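Sn-glycerol-3-phosphate ABC transporter substrate-binding protein UspB (Mycobacterium tuberculosis, PDB 4MFI) probably serves as the substrate-binding subunit of an ABC transporter, with specificity for glycerophosphocholine. Local coordinates at residues Ser36-Gln48 with Leu67-Val81. Sequence-based numbering, arbitrary orientation.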
loop_
_atom_site.group_PDB
_atom_site.type_symbol
_atom_site.label_atom_id
_atom_site.label_comp_id
_atom_site.label_asym_id
_atom_site.label_seq_id
_atom_site.Cartn_x
_atom_site.Cartn_y
_atom_site.Cartn_z
ATOM N N SER A 36 -31.379 -13.369 8.352
ATOM C CA SER A 36 -30.571 -13.544 9.554
ATOM C C SER A 36 -29.446 -14.567 9.430
ATOM O O SER A 36 -28.964 -15.080 10.442
ATOM C CB SER A 36 -31.472 -13.932 10.727
ATOM O OG SER A 36 -32.104 -15.180 10.489
ATOM N N GLY A 37 -29.022 -14.866 8.205
ATOM C CA GLY A 37 -27.876 -15.736 8.011
ATOM C C GLY A 37 -26.626 -15.042 8.522
ATOM O O GLY A 37 -26.635 -13.828 8.717
ATOM N N PRO A 38 -25.546 -15.805 8.745
ATOM C CA PRO A 38 -24.297 -15.255 9.286
ATOM C C PRO A 38 -23.727 -14.140 8.422
ATOM O O PRO A 38 -24.011 -14.070 7.220
ATOM C CB PRO A 38 -23.347 -16.455 9.264
ATOM C CG PRO A 38 -24.240 -17.649 9.311
ATOM C CD PRO A 38 -25.462 -17.261 8.529
ATOM N N ILE A 39 -22.936 -13.273 9.044
ATOM C CA ILE A 39 -22.160 -12.274 8.322
ATOM C C ILE A 39 -21.116 -12.982 7.457
ATOM O O ILE A 39 -20.256 -13.696 7.980
ATOM C CB ILE A 39 -21.457 -11.319 9.306
ATOM C CG1 ILE A 39 -22.499 -10.553 10.129
ATOM C CG2 ILE A 39 -20.533 -10.353 8.565
ATOM C CD1 ILE A 39 -21.924 -9.798 11.322
ATOM N N ASP A 40 -21.197 -12.798 6.140
ATOM C CA ASP A 40 -20.257 -13.434 5.218
ATOM C C ASP A 40 -19.077 -12.503 4.957
ATOM O O ASP A 40 -19.242 -11.423 4.382
ATOM C CB ASP A 40 -20.958 -13.819 3.906
ATOM C CG ASP A 40 -21.950 -14.969 4.078
ATOM O OD1 ASP A 40 -21.615 -15.954 4.774
ATOM O OD2 ASP A 40 -23.076 -14.889 3.530
ATOM N N PHE A 41 -17.898 -12.914 5.414
ATOM C CA PHE A 41 -16.674 -12.124 5.303
ATOM C C PHE A 41 -15.784 -12.761 4.241
ATOM O O PHE A 41 -15.238 -13.850 4.442
ATOM C CB PHE A 41 -15.971 -12.070 6.669
ATOM C CG PHE A 41 -14.620 -11.406 6.652
ATOM C CD1 PHE A 41 -14.290 -10.459 5.686
ATOM C CD2 PHE A 41 -13.671 -11.740 7.609
ATOM C CE1 PHE A 41 -13.036 -9.862 5.673
ATOM C CE2 PHE A 41 -12.415 -11.141 7.609
ATOM C CZ PHE A 41 -12.100 -10.199 6.641
ATOM N N TRP A 42 -15.662 -12.081 3.104
ATOM C CA TRP A 42 -14.845 -12.559 1.993
ATOM C C TRP A 42 -13.439 -11.991 2.068
ATOM O O TRP A 42 -13.233 -10.783 1.913
ATOM C CB TRP A 42 -15.469 -12.162 0.656
ATOM C CG TRP A 42 -16.700 -12.934 0.292
ATOM C CD1 TRP A 42 -17.475 -13.701 1.119
ATOM C CD2 TRP A 42 -17.296 -13.018 -1.006
ATOM N NE1 TRP A 42 -18.517 -14.253 0.411
ATOM C CE2 TRP A 42 -18.430 -13.847 -0.896
ATOM C CE3 TRP A 42 -16.980 -12.469 -2.253
ATOM C CZ2 TRP A 42 -19.254 -14.136 -1.986
ATOM C CZ3 TRP A 42 -17.799 -12.758 -3.334
ATOM C CH2 TRP A 42 -18.919 -13.584 -3.193
ATOM N N SER A 43 -12.472 -12.870 2.306
ATOM C CA SER A 43 -11.078 -12.470 2.443
ATOM C C SER A 43 -10.159 -13.360 1.610
ATOM O O SER A 43 -10.484 -14.517 1.327
ATOM C CB SER A 43 -10.663 -12.544 3.914
ATOM O OG SER A 43 -9.299 -12.201 4.079
ATOM N N SER A 44 -9.015 -12.811 1.216
ATOM C CA SER A 44 -7.964 -13.598 0.584
ATOM C C SER A 44 -6.930 -14.036 1.619
ATOM O O SER A 44 -5.926 -14.661 1.278
ATOM C CB SER A 44 -7.280 -12.785 -0.512
ATOM O OG SER A 44 -6.835 -11.543 0.003
ATOM N N HIS A 45 -7.190 -13.711 2.883
ATOM C CA HIS A 45 -6.273 -14.039 3.974
ATOM C C HIS A 45 -4.866 -13.506 3.701
ATOM O O HIS A 45 -3.902 -14.278 3.697
ATOM C CB HIS A 45 -6.204 -15.557 4.203
ATOM C CG HIS A 45 -7.530 -16.253 4.129
ATOM N ND1 HIS A 45 -8.615 -15.876 4.892
ATOM C CD2 HIS A 45 -7.940 -17.311 3.390
ATOM C CE1 HIS A 45 -9.638 -16.668 4.620
ATOM N NE2 HIS A 45 -9.255 -17.550 3.715
ATOM N N PRO A 46 -4.737 -12.190 3.479
ATOM C CA PRO A 46 -3.436 -11.643 3.077
ATOM C C PRO A 46 -2.368 -11.882 4.139
ATOM O O PRO A 46 -2.653 -11.808 5.339
ATOM C CB PRO A 46 -3.718 -10.146 2.919
ATOM C CG PRO A 46 -4.877 -9.886 3.838
ATOM C CD PRO A 46 -5.729 -11.128 3.732
ATOM N N GLY A 47 -1.150 -12.182 3.704
ATOM C CA GLY A 47 -0.092 -12.513 4.640
ATOM C C GLY A 47 -0.346 -13.822 5.364
ATOM O O GLY A 47 0.090 -13.994 6.504
ATOM N N GLN A 48 -1.057 -14.736 4.701
ATOM C CA GLN A 48 -1.378 -16.062 5.246
ATOM C C GLN A 48 -2.043 -15.959 6.610
ATOM O O GLN A 48 -1.621 -16.610 7.574
ATOM C CB GLN A 48 -0.127 -16.931 5.346
ATOM C CG GLN A 48 0.583 -17.150 4.029
ATOM C CD GLN A 48 1.606 -18.261 4.123
ATOM O OE1 GLN A 48 1.335 -19.316 4.697
ATOM N NE2 GLN A 48 2.791 -18.026 3.572
ATOM N N LEU A 67 -24.474 -12.485 16.980
ATOM C CA LEU A 67 -24.011 -12.468 15.596
ATOM C C LEU A 67 -22.966 -13.554 15.370
ATOM O O LEU A 67 -22.145 -13.827 16.244
ATOM C CB LEU A 67 -23.420 -11.101 15.244
ATOM C CG LEU A 67 -24.375 -9.907 15.320
ATOM C CD1 LEU A 67 -23.618 -8.596 15.165
ATOM C CD2 LEU A 67 -25.456 -10.028 14.259
ATOM N N SER A 68 -23.004 -14.180 14.200
ATOM C CA SER A 68 -21.944 -15.102 13.820
ATOM C C SER A 68 -21.367 -14.698 12.469
ATOM O O SER A 68 -22.052 -14.086 11.643
ATOM C CB SER A 68 -22.454 -16.539 13.777
ATOM O OG SER A 68 -23.473 -16.680 12.808
ATOM N N VAL A 69 -20.101 -15.032 12.262
ATOM C CA VAL A 69 -19.395 -14.668 11.042
ATOM C C VAL A 69 -18.868 -15.916 10.351
ATOM O O VAL A 69 -18.326 -16.817 10.996
ATOM C CB VAL A 69 -18.207 -13.728 11.348
ATOM C CG1 VAL A 69 -17.515 -13.308 10.058
ATOM C CG2 VAL A 69 -18.674 -12.506 12.124
ATOM N N LYS A 70 -19.045 -15.969 9.038
ATOM C CA LYS A 70 -18.495 -17.038 8.227
ATOM C C LYS A 70 -17.311 -16.476 7.442
ATOM O O LYS A 70 -17.463 -15.520 6.674
ATOM C CB LYS A 70 -19.574 -17.573 7.283
ATOM C CG LYS A 70 -19.116 -18.638 6.309
ATOM C CD LYS A 70 -18.448 -19.816 6.993
ATOM C CE LYS A 70 -18.031 -20.862 5.963
ATOM N NZ LYS A 70 -17.281 -22.001 6.572
ATOM N N LEU A 71 -16.131 -17.050 7.665
ATOM C CA LEU A 71 -14.936 -16.660 6.927
ATOM C C LEU A 71 -14.886 -17.439 5.622
ATOM O O LEU A 71 -14.804 -18.669 5.622
ATOM C CB LEU A 71 -13.678 -16.927 7.755
ATOM C CG LEU A 71 -12.344 -16.511 7.125
ATOM C CD1 LEU A 71 -12.301 -15.007 6.907
ATOM C CD2 LEU A 71 -11.171 -16.956 7.992
ATOM N N ILE A 72 -14.959 -16.715 4.511
ATOM C CA ILE A 72 -14.976 -17.321 3.193
ATOM C C ILE A 72 -13.632 -17.087 2.518
ATOM O O ILE A 72 -13.175 -15.950 2.447
ATOM C CB ILE A 72 -16.067 -16.673 2.318
ATOM C CG1 ILE A 72 -17.440 -16.797 2.979
ATOM C CG2 ILE A 72 -16.077 -17.287 0.926
ATOM C CD1 ILE A 72 -17.896 -18.214 3.129
ATOM N N ASP A 73 -12.993 -18.155 2.039
ATOM C CA ASP A 73 -11.799 -18.013 1.205
ATOM C C ASP A 73 -12.244 -17.552 -0.179
ATOM O O ASP A 73 -12.688 -18.355 -1.007
ATOM C CB ASP A 73 -11.021 -19.330 1.112
ATOM C CG ASP A 73 -9.636 -19.157 0.489
ATOM O OD1 ASP A 73 -9.388 -18.120 -0.169
ATOM O OD2 ASP A 73 -8.791 -20.066 0.655
ATOM N N ALA A 74 -12.113 -16.254 -0.424
ATOM C CA ALA A 74 -12.660 -15.638 -1.627
ATOM C C ALA A 74 -11.618 -15.491 -2.732
ATOM O O ALA A 74 -11.893 -14.911 -3.784
ATOM C CB ALA A 74 -13.273 -14.282 -1.284
ATOM N N GLY A 75 -10.420 -16.018 -2.510
ATOM C CA GLY A 75 -9.392 -15.941 -3.534
ATOM C C GLY A 75 -7.990 -15.984 -2.966
ATOM O O GLY A 75 -7.795 -15.766 -1.773
ATOM N N LYS A 76 -7.011 -16.263 -3.819
ATOM C CA LYS A 76 -5.627 -16.342 -3.366
ATOM C C LYS A 76 -4.980 -14.956 -3.267
ATOM O O LYS A 76 -3.938 -14.789 -2.631
ATOM C CB LYS A 76 -4.803 -17.250 -4.282
ATOM C CG LYS A 76 -4.373 -16.590 -5.581
ATOM C CD LYS A 76 -3.380 -17.448 -6.348
ATOM C CE LYS A 76 -2.723 -16.644 -7.454
ATOM N NZ LYS A 76 -1.820 -17.478 -8.295
ATOM N N ASP A 77 -5.605 -13.967 -3.900
ATOM C CA ASP A 77 -5.100 -12.597 -3.865
ATOM C C ASP A 77 -6.242 -11.605 -4.052
ATOM O O ASP A 77 -7.398 -12.013 -4.244
ATOM C CB ASP A 77 -3.977 -12.378 -4.899
ATOM C CG ASP A 77 -4.420 -12.617 -6.339
ATOM O OD1 ASP A 77 -5.608 -12.429 -6.668
ATOM O OD2 ASP A 77 -3.553 -12.967 -7.166
ATOM N N TYR A 78 -5.923 -10.314 -4.010
ATOM C CA TYR A 78 -6.944 -9.278 -4.088
ATOM C C TYR A 78 -7.664 -9.276 -5.430
ATOM O O TYR A 78 -8.854 -8.968 -5.491
ATOM C CB TYR A 78 -6.339 -7.900 -3.817
ATOM C CG TYR A 78 -5.717 -7.752 -2.448
ATOM C CD1 TYR A 78 -6.318 -8.303 -1.318
ATOM C CD2 TYR A 78 -4.527 -7.053 -2.283
ATOM C CE1 TYR A 78 -5.749 -8.157 -0.064
ATOM C CE2 TYR A 78 -3.953 -6.904 -1.038
ATOM C CZ TYR A 78 -4.567 -7.455 0.070
ATOM O OH TYR A 78 -3.995 -7.309 1.317
ATOM N N ASP A 79 -6.942 -9.597 -6.503
ATOM C CA ASP A 79 -7.546 -9.638 -7.829
ATOM C C ASP A 79 -8.638 -10.698 -7.891
ATOM O O ASP A 79 -9.707 -10.470 -8.462
ATOM C CB ASP A 79 -6.493 -9.917 -8.905
ATOM C CG ASP A 79 -5.615 -8.710 -9.210
ATOM O OD1 ASP A 79 -6.113 -7.569 -9.165
ATOM O OD2 ASP A 79 -4.423 -8.909 -9.531
ATOM N N GLU A 80 -8.378 -11.855 -7.287
ATOM C CA GLU A 80 -9.352 -12.940 -7.295
ATOM C C GLU A 80 -10.580 -12.605 -6.455
ATOM O O GLU A 80 -11.707 -12.932 -6.840
ATOM C CB GLU A 80 -8.714 -14.256 -6.842
ATOM C CG GLU A 80 -7.702 -14.805 -7.833
ATOM C CD GLU A 80 -7.300 -16.232 -7.528
ATOM O OE1 GLU A 80 -7.797 -16.798 -6.521
ATOM O OE2 GLU A 80 -6.486 -16.785 -8.301
ATOM N N VAL A 81 -10.377 -11.948 -5.315
ATOM C CA VAL A 81 -11.516 -11.528 -4.502
ATOM C C VAL A 81 -12.397 -10.580 -5.304
ATOM O O VAL A 81 -13.624 -10.693 -5.284
ATOM C CB VAL A 81 -11.074 -10.853 -3.195
ATOM C CG1 VAL A 81 -12.281 -10.341 -2.420
ATOM C CG2 VAL A 81 -10.279 -11.833 -2.344
HETATM O O HOH W 1 -26.725 -16.179 12.011
HETATM O O HOH W 2 -3.467 -13.894 0.040
HETATM O O HOH W 3 -6.093 -17.311 0.170
#
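Phe-41 and Leu-71 pair side by side on neighbouring parallel strands, 39-43 and 69-73. Six backbone hydrogen bonds join residues 39-43 to residues 68-74. Packing is tight along Phe-41, Val-69 and Leu-71. Leu-71 CD1 lies 3.6 Å from Phe-41 CD2, and helix 50-63 covers this face through Phe-60 and Ile-57. On the other face, Ile-72 CB is 3.5 Å from Trp-42 CD1, and Ile-72 CG2, anti to the backbone N, sits over the five-membered ring of Trp-42 in a CH-pi contact. Ala-74 CB packs on Trp-42 CB at 3.6 Å.

Past the strands, buried Ser-44 packs its CB on Val-81 CG2 (3.6 Å). The His-45 ring meets Leu-71 CG with its edge. Glu-53 hydrogen-bonds with His-45 ND1 through OE1 and with Ser-43 OG through OE2. Ser-43 OG also accepts from His-45 N (2.9 Å), an ST turn.

The margins are looser. Lys-70 is exposed: its CB nears Asp-40, and a bend at chi2 (54°) turns the rest from strand 39-43. At exposed Lys-76, water 2 donates to both Lys-76 O and Ser-44 O. With helix 50-63, the strands form the beta-alpha-beta unit that opens an alpha/beta lobe of the periplasmic binding protein fold.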